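Local coordinates for uncharacterized protein (Desulfotomaculum acetoxidans, PDB 3U4Y), which is of unknown function but folds as a seven-bladed beta-propeller related to the lactonase family, at residues S9-I13 / I319-H323; P107-Q111 / S122-Y128; P127-I133 / L144-A150; T239-V245 / F257-H263; H263-P269 / I289-S294. All coordinates share one frame; numbering follows the deposited sequence.

Overall arrangement
Seven four-stranded antiparallel sheets form the propeller. Contact 1 joins the N-terminal strand to the C-terminal one and so closes the ring. Contacts 2 and 3 follow each other in the chain, share Pro127 and Tyr128, and have centres about 11 Å apart; Met110 CE packs on Ile145 CG2 at 3.6 Å between the two sheets. Contacts 4 and 5 share His263, with centres about 13 Å apart, and contact 5 also touches contact 1 through Ser290 and Ile319. Contacts 2 and 4 lie on opposite sides of the chain's centre, about 34 Å between centres. The side chain of Phe257 in contact 4 lies about 4 Å from a bound Tris molecule, probably from the crystallisation liquor.

Contact 1: S9-I13 / I319-H323; sequences SNFGI and IAICH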
# COMPACT_ATOMS: atom_id res chain seq x y z
N SER A 9 8.55 -18.64 -3.89
CA SER A 9 8.51 -17.21 -3.65
C SER A 9 7.96 -16.50 -4.88
O SER A 9 8.15 -15.29 -5.05
CB SER A 9 9.88 -16.69 -3.28
OG SER A 9 10.23 -17.15 -1.98
N ASN A 10 7.27 -17.25 -5.71
CA ASN A 10 6.62 -16.68 -6.87
C ASN A 10 5.11 -16.67 -6.70
O ASN A 10 4.38 -17.46 -7.31
CB ASN A 10 7.07 -17.39 -8.13
CG ASN A 10 8.50 -17.09 -8.46
OD1 ASN A 10 9.41 -17.58 -7.80
ND2 ASN A 10 8.71 -16.24 -9.46
N PHE A 11 4.65 -15.76 -5.86
CA PHE A 11 3.27 -15.73 -5.45
C PHE A 11 2.89 -14.38 -4.87
O PHE A 11 3.75 -13.58 -4.49
CB PHE A 11 3.02 -16.82 -4.40
CG PHE A 11 3.39 -16.41 -3.00
CD1 PHE A 11 2.52 -15.68 -2.21
CD2 PHE A 11 4.62 -16.75 -2.47
CE1 PHE A 11 2.87 -15.30 -0.92
CE2 PHE A 11 4.97 -16.38 -1.17
CZ PHE A 11 4.10 -15.66 -0.40
N GLY A 12 1.59 -14.15 -4.76
CA GLY A 12 1.08 -12.92 -4.20
C GLY A 12 -0.29 -13.13 -3.57
O GLY A 12 -0.88 -14.19 -3.69
N ILE A 13 -0.79 -12.09 -2.93
CA ILE A 13 -2.06 -12.18 -2.22
C ILE A 13 -2.95 -11.01 -2.60
O ILE A 13 -2.48 -9.91 -2.76
CB ILE A 13 -1.83 -12.25 -0.68
CG1 ILE A 13 -3.16 -12.27 0.06
CG2 ILE A 13 -0.97 -11.08 -0.17
CD1 ILE A 13 -2.99 -12.02 1.53
N ILE A 319 -3.41 -5.45 -2.67
CA ILE A 319 -2.66 -6.51 -3.33
C ILE A 319 -1.21 -6.38 -2.95
O ILE A 319 -0.69 -5.27 -2.83
CB ILE A 319 -2.79 -6.41 -4.86
CG1 ILE A 319 -1.72 -7.27 -5.55
CG2 ILE A 319 -2.65 -4.99 -5.33
CD1 ILE A 319 -1.99 -7.43 -7.04
N ALA A 320 -0.56 -7.53 -2.73
CA ALA A 320 0.85 -7.59 -2.36
C ALA A 320 1.54 -8.73 -3.05
O ALA A 320 0.95 -9.78 -3.27
CB ALA A 320 1.00 -7.74 -0.86
N ILE A 321 2.79 -8.53 -3.41
CA ILE A 321 3.54 -9.59 -4.05
C ILE A 321 4.78 -9.92 -3.23
O ILE A 321 5.27 -9.09 -2.47
CB ILE A 321 3.87 -9.22 -5.50
CG1 ILE A 321 2.57 -8.96 -6.26
CG2 ILE A 321 4.66 -10.30 -6.16
CD1 ILE A 321 2.65 -9.16 -7.75
N CYS A 322 5.24 -11.16 -3.33
CA CYS A 322 6.38 -11.62 -2.56
C CYS A 322 7.66 -10.96 -3.03
O CYS A 322 7.97 -10.98 -4.22
CB CYS A 322 6.51 -13.13 -2.69
SG CYS A 322 7.77 -13.80 -1.62
N HIS A 323 8.40 -10.36 -2.10
CA HIS A 323 9.66 -9.70 -2.44
C HIS A 323 10.68 -9.97 -1.36
O HIS A 323 10.70 -9.28 -0.35
CB HIS A 323 9.49 -8.17 -2.55
CG HIS A 323 8.72 -7.72 -3.76
ND1 HIS A 323 7.85 -6.66 -3.73
CD2 HIS A 323 8.70 -8.19 -5.03
CE1 HIS A 323 7.32 -6.50 -4.92
NE2 HIS A 323 7.82 -7.41 -5.74
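Cys322 CB sits over one face of the Phe11 ring, 4.1 Å from its centroid and 19° off the ring normal, a CH-pi contact displaced toward the rim. The sulfur follows obliquely, Cys322 SG lying 3.8 Å from Phe11 CE2. Phe11 CG lies between its backbone N and carbonyl carbon (chi1 83°), and Cys322 SG points opposite its own N, which brings ring and sulfur together. With an alanine here in place of Phe11 the ring is gone, which would probably open a gap beside the disulfide that Cys322 makes with Cys51. Beneath the ring the backbones are zipped antiparallel. Cys322 N donates to Phe11 O at 3.1 Å, while Ile13 and Ala320 form a hydrogen-bonded pair, Ile13 N to Ala320 O 2.9 Å and Ala320 N to Ile13 O 3.1 Å. On the sheet face of that pair, Ile13 CG2 rests on Ala320 CB at 3.9 Å. Gly12 pairs with Ile321 without hydrogen bonds. Strand 319-321 thus becomes one edge of the sheet 32-37, 21-26, 11-16, the "velcro" closure of a propeller. Phe11 and Ile13 also touch Phe24 of strand 21-26 and reach strand 42-47, whereas Ile319 and Ile321 pack on Phe288 of strand 286-291.

Contact 2: P107-Q111 / S122-Y128; sequences PFNMQ and STIPIPY
Met110 N, of a residue modelled as selenomethionine, donates to Ile124 O at 2.7 Å. The return bond, Ile124 N to Met110 O, measures 3.1 Å, and the two make a hydrogen-bonded antiparallel pair in the hairpin of strands 109-114 and 119-125, the outer half of a propeller sheet. Toward the open end of the hairpin Ile126 N reaches Phe108 O at 2.9 Å. It comes from above the carbonyl plane, 41° out of it, as the chain leaves the strand.

Ile126 is the wedge between segments 107-111 and 122-128. A chi1 of 64° holds its CG1 branch above its own main chain and sends it along the Phe108 backbone, CG1 meeting Phe108 CB at 3.8 Å. The other branch turns the opposite way along the strand, CG2 touching Met110 CB at 3.6 Å. Cutting this side chain back to an alanine would probably leave Phe108 CB and Met110 CB without their shared apolar neighbour. The Phe108 ring crosses Tyr128 obliquely, Phe108 CE1 lying 4.1 Å from Tyr128 CB. On the sheet face of Gln111 and Thr123 those two side chains run side by side.

Met110 continues past this contact to Ile143, Ile145 and Leu164 of the neighbouring sheet. The bonds across the hairpin are main-chain ones, so they fix register, whereas the side chains bring mainly apolar surface, and Met110 carries it on to the neighbouring sheet.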
# COMPACT_ATOMS: atom_id res chain seq x y z
N PRO A 107 -14.29 5.50 15.61
CA PRO A 107 -13.33 6.61 15.64
C PRO A 107 -12.16 6.38 14.69
O PRO A 107 -12.04 5.33 14.06
CB PRO A 107 -12.85 6.63 17.09
CG PRO A 107 -13.21 5.28 17.64
CD PRO A 107 -14.47 4.90 16.94
N PHE A 108 -11.29 7.38 14.59
CA PHE A 108 -10.19 7.32 13.65
C PHE A 108 -8.90 7.15 14.43
O PHE A 108 -8.45 8.05 15.14
CB PHE A 108 -10.17 8.57 12.77
CG PHE A 108 -11.52 8.88 12.16
CD1 PHE A 108 -12.22 10.03 12.53
CD2 PHE A 108 -12.10 8.01 11.23
CE1 PHE A 108 -13.48 10.31 11.97
CE2 PHE A 108 -13.34 8.28 10.67
CZ PHE A 108 -14.04 9.43 11.04
N ASN A 109 -8.31 5.96 14.31
CA ASN A 109 -7.07 5.69 15.02
C ASN A 109 -6.01 5.06 14.16
O ASN A 109 -6.29 4.37 13.18
CB ASN A 109 -7.32 4.75 16.18
CG ASN A 109 -8.21 5.34 17.21
OD1 ASN A 109 -7.81 6.20 17.98
ND2 ASN A 109 -9.44 4.85 17.26
N MSE A 110 -4.77 5.27 14.58
CA MSE A 110 -3.65 4.52 14.06
C MSE A 110 -3.29 3.46 15.09
O MSE A 110 -3.25 3.73 16.27
CB MSE A 110 -2.47 5.44 13.81
CG MSE A 110 -1.16 4.70 13.61
SE MSE A 110 0.31 5.90 13.17
CE MSE A 110 -0.44 6.53 11.49
N GLN A 111 -3.04 2.24 14.63
CA GLN A 111 -2.84 1.11 15.53
C GLN A 111 -1.67 0.28 15.08
O GLN A 111 -1.56 -0.04 13.89
CB GLN A 111 -4.09 0.22 15.52
CG GLN A 111 -5.41 0.94 15.78
CD GLN A 111 -6.52 -0.03 16.07
OE1 GLN A 111 -6.67 -0.49 17.20
NE2 GLN A 111 -7.29 -0.38 15.05
N SER A 122 -0.25 -0.36 20.54
CA SER A 122 -0.54 1.05 20.74
C SER A 122 -1.67 1.53 19.87
O SER A 122 -1.91 1.04 18.76
CB SER A 122 0.69 1.93 20.51
OG SER A 122 0.42 3.27 20.88
N THR A 123 -2.38 2.53 20.39
CA THR A 123 -3.46 3.14 19.66
C THR A 123 -3.42 4.64 19.90
O THR A 123 -3.29 5.10 21.03
CB THR A 123 -4.80 2.55 20.09
OG1 THR A 123 -4.74 1.12 19.98
CG2 THR A 123 -5.92 3.07 19.20
N ILE A 124 -3.46 5.40 18.82
CA ILE A 124 -3.57 6.85 18.92
C ILE A 124 -4.55 7.37 17.88
O ILE A 124 -4.72 6.79 16.80
CB ILE A 124 -2.18 7.56 18.82
CG1 ILE A 124 -1.59 7.48 17.41
CG2 ILE A 124 -1.20 7.00 19.85
CD1 ILE A 124 -0.37 8.34 17.26
N PRO A 125 -5.23 8.47 18.22
CA PRO A 125 -6.21 9.11 17.34
C PRO A 125 -5.56 9.88 16.19
O PRO A 125 -4.51 10.52 16.34
CB PRO A 125 -6.92 10.08 18.28
CG PRO A 125 -5.85 10.48 19.20
CD PRO A 125 -4.98 9.27 19.42
N ILE A 126 -6.20 9.80 15.04
CA ILE A 126 -5.76 10.48 13.85
C ILE A 126 -6.93 11.33 13.34
O ILE A 126 -8.08 11.09 13.70
CB ILE A 126 -5.26 9.45 12.81
CG1 ILE A 126 -6.39 8.55 12.35
CG2 ILE A 126 -4.20 8.57 13.45
CD1 ILE A 126 -6.02 7.65 11.21
N PRO A 127 -6.64 12.35 12.52
CA PRO A 127 -7.69 13.26 12.08
C PRO A 127 -8.70 12.58 11.17
O PRO A 127 -8.39 11.57 10.56
CB PRO A 127 -6.94 14.32 11.28
CG PRO A 127 -5.54 14.22 11.72
CD PRO A 127 -5.32 12.78 12.05
N TYR A 128 -9.88 13.19 11.09
CA TYR A 128 -10.99 12.74 10.26
C TYR A 128 -10.67 12.44 8.79
O TYR A 128 -11.23 11.51 8.22
CB TYR A 128 -12.12 13.78 10.32
CG TYR A 128 -11.83 15.02 9.54
CD1 TYR A 128 -12.39 15.21 8.29
CD2 TYR A 128 -10.98 15.98 10.03
CE1 TYR A 128 -12.12 16.35 7.55
CE2 TYR A 128 -10.69 17.13 9.30
CZ TYR A 128 -11.26 17.31 8.07
OH TYR A 128 -10.98 18.46 7.34

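Contact 3: P127-I133 / L144-A150; sequences PYDAVGI and LIDRSSA
At the open end of the inner hairpin of a propeller sheet, strands 130-135 and 142-147, Asp129, leading into the first strand, is clasped by Arg147, Ser148, Ser149 and Ala150 at and after the end of the second. The salt bridge runs from Arg147 NE to Asp129 OD1 at 2.9 Å, the nitrogen approaching on the syn side; Arg147 NH2 adds a weak bond to the same oxygen. Carboxylate and guanidinium planes stand 86° apart, so the groups do not meet as a flat, two-pronged pair. Asp129 OD2, besides weak bonds from the arginine, is held by backbone, Ala150 N at 3.1 Å nearly in line with its C-O bond and Ser149 N at 3.2 Å on the anti lone pair. Its carbonyl is gripped twice too, Asp129 O accepting from Ser148 OG at 2.8 Å and Ser148 N at 2.9 Å.

Pro127 CB covers one face of the guanidinium, 3.6 Å from Arg147 NE, and Ala150 CB lies over the other. A type I turn from Pro127 to Ala130 brings proline and aspartate to the same arginine. Beyond it Val131 N bonds to Asp146 O at 3.1 Å, and Ala130 CB touches Ile145 CD1.

The arginine's positive charge and the N-H groups on OD2 would probably favour the ionised carboxylate, though Arg147 NH1 also serves Glu170 of strand 164-172 in a salt bridge; the backbone donors fix the carboxylate against rotation.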
# COMPACT_ATOMS: atom_id res chain seq x y z
N PRO A 127 -6.64 12.35 12.52
CA PRO A 127 -7.69 13.26 12.08
C PRO A 127 -8.70 12.58 11.17
O PRO A 127 -8.39 11.57 10.56
CB PRO A 127 -6.94 14.32 11.28
CG PRO A 127 -5.54 14.22 11.72
CD PRO A 127 -5.32 12.78 12.05
N TYR A 128 -9.88 13.19 11.09
CA TYR A 128 -10.99 12.74 10.26
C TYR A 128 -10.67 12.44 8.79
O TYR A 128 -11.23 11.51 8.22
CB TYR A 128 -12.12 13.78 10.32
CG TYR A 128 -11.83 15.02 9.54
CD1 TYR A 128 -12.39 15.21 8.29
CD2 TYR A 128 -10.98 15.98 10.03
CE1 TYR A 128 -12.12 16.35 7.55
CE2 TYR A 128 -10.69 17.13 9.30
CZ TYR A 128 -11.26 17.31 8.07
OH TYR A 128 -10.98 18.46 7.34
N ASP A 129 -9.77 13.21 8.19
CA ASP A 129 -9.52 13.12 6.75
C ASP A 129 -8.37 12.21 6.39
O ASP A 129 -7.90 12.24 5.25
CB ASP A 129 -9.27 14.50 6.13
CG ASP A 129 -8.23 15.29 6.89
OD1 ASP A 129 -7.94 14.97 8.06
OD2 ASP A 129 -7.72 16.27 6.33
N ALA A 130 -7.94 11.41 7.36
CA ALA A 130 -6.76 10.56 7.25
C ALA A 130 -6.94 9.33 6.34
O ALA A 130 -7.77 8.48 6.61
CB ALA A 130 -6.37 10.11 8.62
N VAL A 131 -6.16 9.25 5.26
CA VAL A 131 -6.07 8.03 4.45
C VAL A 131 -4.64 7.74 4.00
O VAL A 131 -3.83 8.66 3.82
CB VAL A 131 -6.99 8.05 3.21
CG1 VAL A 131 -8.38 8.44 3.61
CG2 VAL A 131 -6.47 9.00 2.16
N GLY A 132 -4.33 6.46 3.83
CA GLY A 132 -3.01 6.04 3.43
C GLY A 132 -2.01 6.01 4.57
O GLY A 132 -2.05 6.85 5.47
N ILE A 133 -1.12 5.02 4.53
CA ILE A 133 -0.00 4.96 5.46
C ILE A 133 1.26 4.49 4.75
O ILE A 133 1.20 3.76 3.74
CB ILE A 133 -0.30 4.09 6.72
CG1 ILE A 133 0.76 4.30 7.80
CG2 ILE A 133 -0.35 2.63 6.39
CD1 ILE A 133 0.48 3.51 9.05
N LEU A 144 4.21 8.51 7.78
CA LEU A 144 3.53 9.62 7.16
C LEU A 144 2.21 9.12 6.66
O LEU A 144 2.12 8.01 6.16
CB LEU A 144 4.32 10.13 5.96
CG LEU A 144 5.26 11.33 5.99
CD1 LEU A 144 5.99 11.49 7.31
CD2 LEU A 144 6.23 11.14 4.84
N ILE A 145 1.19 9.98 6.77
CA ILE A 145 -0.15 9.65 6.32
C ILE A 145 -0.68 10.85 5.57
O ILE A 145 -0.23 11.96 5.80
CB ILE A 145 -1.09 9.42 7.51
CG1 ILE A 145 -1.13 10.67 8.39
CG2 ILE A 145 -0.66 8.19 8.31
CD1 ILE A 145 -2.31 10.77 9.28
N ASP A 146 -1.62 10.61 4.67
CA ASP A 146 -2.31 11.69 3.96
C ASP A 146 -3.48 12.28 4.75
O ASP A 146 -4.16 11.59 5.49
CB ASP A 146 -2.84 11.17 2.63
CG ASP A 146 -1.75 10.61 1.75
OD1 ASP A 146 -1.92 9.51 1.19
OD2 ASP A 146 -0.71 11.28 1.63
N ARG A 147 -3.70 13.58 4.58
CA ARG A 147 -4.89 14.23 5.13
C ARG A 147 -5.69 14.90 4.00
O ARG A 147 -5.37 16.01 3.58
CB ARG A 147 -4.50 15.23 6.21
CG ARG A 147 -3.89 14.58 7.44
CD ARG A 147 -3.95 15.55 8.57
NE ARG A 147 -5.29 16.13 8.59
CZ ARG A 147 -5.67 17.15 9.35
NH1 ARG A 147 -4.82 17.73 10.19
NH2 ARG A 147 -6.92 17.57 9.28
N SER A 148 -6.71 14.22 3.52
CA SER A 148 -7.27 14.49 2.20
C SER A 148 -7.95 15.84 2.08
O SER A 148 -8.01 16.41 1.00
CB SER A 148 -8.25 13.38 1.78
OG SER A 148 -9.09 12.97 2.85
N SER A 149 -8.48 16.34 3.19
CA SER A 149 -9.18 17.62 3.15
C SER A 149 -8.26 18.80 3.46
O SER A 149 -8.50 19.90 2.99
CB SER A 149 -10.41 17.60 4.06
OG SER A 149 -11.39 16.76 3.50
N ALA A 150 -7.22 18.56 4.24
CA ALA A 150 -6.21 19.59 4.52
C ALA A 150 -5.10 19.64 3.46
O ALA A 150 -4.16 20.39 3.61
CB ALA A 150 -5.62 19.38 5.90

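Contact 4: T239-V245 / F257-H263; sequences TESTVDV and FVKSFGH
His263 lies just past the strand end of an antiparallel hairpin, strands 242-249 and 254-262, the outer half of a propeller sheet, and its ring reaches back to the chain entering the hairpin. Its CB rests against strand 286-291. A chi1 of 43° tucks CG in over its own main chain, and the ring folds over the 239-242 backbone: CG and ND1 pass Ser241 O, above one face near the rim, without a hydrogen bond, ND1 being taken up by Leu265 N, and CD2 passes the carbonyl carbon of Thr242. At the tip NE2 donates to Thr239 O at 2.7 Å, the acceptor lying in the ring plane. The backbone adds His263 N to Ser241 O at 3.1 Å, so ring and main chain hold the 239-241 connection at two points.

Val243 and Phe261 form a hydrogen-bonded pair, with Val243 N to Phe261 O at 2.8 Å. On their shared face the two side chains run alongside each other. Val243 CB stands over the Phe261 ring, 3.9 Å from its centroid and 21° off the normal, a CH-pi contact; both residues also touch Leu287 of strand 286-291. On the other face Asp244 CB meets the edge of the Phe257 ring, which also makes an edge-to-face stack with Phe246. Asp244 OD2 accepts a bond from Asn220 N.

Val258 and Lys259 both face Val245, a classic beta bulge. Val245 N donates to Lys259 O at 2.7 Å, and Val245 O accepts from Val258 N at 2.9 Å, with a weak bond of 3.4 Å from Lys259 N to Val245 O beside it.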
# COMPACT_ATOMS: atom_id res chain seq x y z
N THR A 239 -3.75 4.99 -12.58
CA THR A 239 -4.68 6.05 -12.93
C THR A 239 -6.05 5.48 -13.29
O THR A 239 -6.21 4.28 -13.48
CB THR A 239 -4.07 6.87 -14.09
OG1 THR A 239 -3.11 7.77 -13.54
CG2 THR A 239 -5.14 7.63 -14.95
N GLU A 240 -7.05 6.34 -13.36
CA GLU A 240 -8.35 5.94 -13.83
C GLU A 240 -8.23 5.14 -15.12
O GLU A 240 -8.87 4.11 -15.26
CB GLU A 240 -9.20 7.18 -14.07
CG GLU A 240 -10.60 6.90 -14.57
CD GLU A 240 -11.37 8.18 -14.81
OE1 GLU A 240 -10.74 9.19 -15.21
OE2 GLU A 240 -12.59 8.18 -14.59
N SER A 241 -7.40 5.59 -16.05
CA SER A 241 -7.35 4.99 -17.39
C SER A 241 -5.99 4.43 -17.76
O SER A 241 -5.87 3.58 -18.65
CB SER A 241 -7.76 6.02 -18.44
OG SER A 241 -9.16 6.26 -18.38
N THR A 242 -4.95 4.92 -17.09
CA THR A 242 -3.60 4.56 -17.48
C THR A 242 -2.70 4.17 -16.33
O THR A 242 -2.94 4.51 -15.17
CB THR A 242 -2.91 5.73 -18.20
OG1 THR A 242 -2.83 6.86 -17.32
CG2 THR A 242 -3.68 6.14 -19.43
N VAL A 243 -1.63 3.46 -16.68
CA VAL A 243 -0.42 3.48 -15.88
C VAL A 243 0.47 4.54 -16.49
O VAL A 243 0.58 4.64 -17.71
CB VAL A 243 0.35 2.19 -15.96
CG1 VAL A 243 1.52 2.24 -14.99
CG2 VAL A 243 -0.57 1.04 -15.67
N ASP A 244 1.08 5.34 -15.64
CA ASP A 244 2.09 6.30 -16.05
C ASP A 244 3.43 5.86 -15.52
O ASP A 244 3.54 5.48 -14.36
CB ASP A 244 1.76 7.69 -15.50
CG ASP A 244 0.51 8.25 -16.11
OD1 ASP A 244 0.11 7.72 -17.15
OD2 ASP A 244 -0.07 9.19 -15.55
N VAL A 245 4.45 5.89 -16.35
CA VAL A 245 5.76 5.65 -15.80
C VAL A 245 6.63 6.91 -15.83
O VAL A 245 6.66 7.64 -16.82
CB VAL A 245 6.42 4.41 -16.45
CG1 VAL A 245 5.73 4.07 -17.75
CG2 VAL A 245 7.91 4.61 -16.62
N PHE A 257 8.56 12.46 -16.78
CA PHE A 257 7.60 11.59 -17.47
C PHE A 257 8.27 10.80 -18.56
O PHE A 257 9.10 11.31 -19.30
CB PHE A 257 6.43 12.39 -18.05
CG PHE A 257 5.34 11.52 -18.62
CD1 PHE A 257 4.55 10.75 -17.79
CD2 PHE A 257 5.13 11.47 -19.98
CE1 PHE A 257 3.57 9.93 -18.32
CE2 PHE A 257 4.14 10.66 -20.52
CZ PHE A 257 3.36 9.89 -19.69
N VAL A 258 7.90 9.53 -18.68
CA VAL A 258 8.43 8.71 -19.75
C VAL A 258 7.33 8.35 -20.71
O VAL A 258 7.38 8.70 -21.89
CB VAL A 258 9.04 7.44 -19.20
CG1 VAL A 258 9.55 6.58 -20.32
CG2 VAL A 258 10.15 7.79 -18.23
N LYS A 259 6.33 7.64 -20.21
CA LYS A 259 5.19 7.26 -21.02
C LYS A 259 4.04 6.71 -20.19
O LYS A 259 4.17 6.50 -18.99
CB LYS A 259 5.59 6.21 -22.04
CG LYS A 259 6.04 4.93 -21.40
CD LYS A 259 5.69 3.76 -22.30
CE LYS A 259 6.33 2.48 -21.81
NZ LYS A 259 7.81 2.62 -21.72
N SER A 260 2.93 6.47 -20.86
CA SER A 260 1.74 5.93 -20.23
C SER A 260 1.16 4.86 -21.12
O SER A 260 1.46 4.80 -22.30
CB SER A 260 0.71 7.02 -20.02
OG SER A 260 0.90 8.08 -20.94
N PHE A 261 0.35 4.00 -20.53
CA PHE A 261 -0.39 3.03 -21.32
C PHE A 261 -1.68 2.76 -20.59
O PHE A 261 -1.74 2.87 -19.37
CB PHE A 261 0.41 1.74 -21.61
CG PHE A 261 0.84 0.98 -20.38
CD1 PHE A 261 -0.01 0.07 -19.76
CD2 PHE A 261 2.12 1.14 -19.86
CE1 PHE A 261 0.39 -0.64 -18.64
CE2 PHE A 261 2.53 0.43 -18.74
CZ PHE A 261 1.66 -0.46 -18.13
N GLY A 262 -2.74 2.47 -21.34
CA GLY A 262 -4.04 2.31 -20.74
C GLY A 262 -4.31 0.88 -20.32
O GLY A 262 -4.10 -0.06 -21.09
N HIS A 263 -4.79 0.70 -19.10
CA HIS A 263 -5.08 -0.64 -18.64
C HIS A 263 -6.43 -1.18 -19.13
O HIS A 263 -6.67 -2.39 -19.12
CB HIS A 263 -4.97 -0.72 -17.12
CG HIS A 263 -5.58 0.44 -16.41
ND1 HIS A 263 -6.86 0.89 -16.67
CD2 HIS A 263 -5.10 1.23 -15.42
CE1 HIS A 263 -7.13 1.92 -15.88
NE2 HIS A 263 -6.08 2.14 -15.11

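Contact 5: H263-P269 / I289-S294; sequences HGLLIDP and ISANIS
Leu265 drops its CD1 methyl into the notch between two side chains of strand 286-291, 3.7 Å from Ala291 CB and 4.0 Å from Ile289 CG2. Ile289 answers with its other branch: CG1 stands beside its own N (chi1 -52°), carrying CD1 to His263 CB at 3.8 Å, the two side chains crossing at about a right angle. Leu265 and His263 thus flank the isoleucine, and the bond from Leu265 N to His263 ND1 braces the bend between them. One residue on, Leu266 CB rests against both Ile293 CG2, at 3.8 Å, and Ser294 OG. Ile293 also extends CD1 toward Asp268 CB.

The polar grip centres on Leu266, whose carbonyl oxygen is reached from one face of its plane by two N-H groups, Ser294 N at 2.9 Å and Ile293 N at 3.2 Å. Leu266 N in turn donates to Ser294 OG at 3.3 Å. An inverse gamma turn is centred on Ala291, just before these donors. The carboxylate of Asp268 pairs with Arg270.

The irregular segment 263-269 is therefore tied to segment 289-294 in two ways: apolar methyls interlock at Leu265, and both backbone polar atoms of Leu266 find partners in 293-294.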
# COMPACT_ATOMS: atom_id res chain seq x y z
N HIS A 263 -4.79 0.70 -19.10
CA HIS A 263 -5.08 -0.64 -18.64
C HIS A 263 -6.43 -1.18 -19.13
O HIS A 263 -6.67 -2.39 -19.12
CB HIS A 263 -4.97 -0.72 -17.12
CG HIS A 263 -5.58 0.44 -16.41
ND1 HIS A 263 -6.86 0.89 -16.67
CD2 HIS A 263 -5.10 1.23 -15.42
CE1 HIS A 263 -7.13 1.92 -15.88
NE2 HIS A 263 -6.08 2.14 -15.11
N GLY A 264 -7.30 -0.29 -19.60
CA GLY A 264 -8.61 -0.70 -20.06
C GLY A 264 -9.33 -1.49 -18.98
O GLY A 264 -9.89 -2.54 -19.25
N LEU A 265 -9.30 -0.97 -17.76
CA LEU A 265 -10.00 -1.57 -16.64
C LEU A 265 -10.87 -0.53 -15.96
O LEU A 265 -10.59 0.68 -16.03
CB LEU A 265 -9.02 -2.10 -15.59
CG LEU A 265 -8.16 -3.29 -15.95
CD1 LEU A 265 -7.24 -3.67 -14.78
CD2 LEU A 265 -9.06 -4.45 -16.37
N LEU A 266 -11.92 -1.00 -15.29
CA LEU A 266 -12.74 -0.14 -14.46
C LEU A 266 -12.23 -0.25 -13.04
O LEU A 266 -12.18 -1.35 -12.48
CB LEU A 266 -14.20 -0.54 -14.56
CG LEU A 266 -14.73 -0.54 -15.99
CD1 LEU A 266 -16.13 -1.10 -16.05
CD2 LEU A 266 -14.70 0.86 -16.58
N ILE A 267 -11.83 0.88 -12.46
CA ILE A 267 -11.29 0.89 -11.11
C ILE A 267 -11.69 2.20 -10.44
O ILE A 267 -12.01 3.16 -11.16
CB ILE A 267 -9.75 0.64 -11.11
CG1 ILE A 267 -9.04 1.44 -10.02
CG2 ILE A 267 -9.13 0.97 -12.45
CD1 ILE A 267 -7.60 1.12 -9.92
N ASP A 268 -11.73 2.24 -9.10
CA ASP A 268 -12.07 3.45 -8.35
C ASP A 268 -11.46 3.47 -6.94
O ASP A 268 -12.09 3.05 -5.98
CB ASP A 268 -13.60 3.60 -8.24
CG ASP A 268 -14.03 4.93 -7.59
OD1 ASP A 268 -13.32 5.47 -6.70
OD2 ASP A 268 -15.10 5.45 -7.99
N PRO A 269 -10.23 4.00 -6.79
CA PRO A 269 -9.50 3.95 -5.51
C PRO A 269 -10.30 4.29 -4.25
O PRO A 269 -10.08 3.69 -3.20
CB PRO A 269 -8.37 4.98 -5.71
CG PRO A 269 -8.58 5.59 -7.06
CD PRO A 269 -9.41 4.62 -7.84
N ILE A 289 -2.36 -5.52 -11.54
CA ILE A 289 -3.36 -4.52 -11.18
C ILE A 289 -4.64 -5.15 -10.63
O ILE A 289 -5.19 -6.08 -11.24
CB ILE A 289 -3.78 -3.62 -12.37
CG1 ILE A 289 -2.57 -3.00 -13.08
CG2 ILE A 289 -4.68 -2.53 -11.91
CD1 ILE A 289 -2.94 -2.05 -14.20
N SER A 290 -5.10 -4.65 -9.48
CA SER A 290 -6.35 -5.10 -8.85
C SER A 290 -7.50 -4.12 -9.09
O SER A 290 -7.72 -3.19 -8.31
CB SER A 290 -6.14 -5.33 -7.36
OG SER A 290 -7.37 -5.22 -6.64
N ALA A 291 -8.25 -4.38 -10.17
CA ALA A 291 -9.37 -3.54 -10.61
C ALA A 291 -10.61 -3.62 -9.71
O ALA A 291 -11.50 -4.44 -9.93
CB ALA A 291 -9.73 -3.87 -12.05
N ASN A 292 -10.63 -2.77 -8.70
CA ASN A 292 -11.82 -2.42 -7.93
C ASN A 292 -13.19 -2.78 -8.51
O ASN A 292 -13.98 -3.46 -7.87
CB ASN A 292 -11.80 -0.90 -7.70
CG ASN A 292 -12.16 -0.53 -6.31
OD1 ASN A 292 -12.31 -1.39 -5.45
ND2 ASN A 292 -12.28 0.77 -6.06
N ILE A 293 -13.47 -2.28 -9.72
CA ILE A 293 -14.82 -2.27 -10.27
C ILE A 293 -15.02 -3.24 -11.44
O ILE A 293 -16.13 -3.67 -11.71
CB ILE A 293 -15.24 -0.83 -10.69
CG1 ILE A 293 -15.46 0.04 -9.46
CG2 ILE A 293 -16.50 -0.85 -11.54
CD1 ILE A 293 -16.50 1.12 -9.66
N SER A 294 -13.94 -3.57 -12.14
CA SER A 294 -14.02 -4.59 -13.17
C SER A 294 -13.90 -5.94 -12.47
O SER A 294 -14.28 -6.98 -13.03
CB SER A 294 -12.90 -4.42 -14.22
OG SER A 294 -13.42 -3.88 -15.43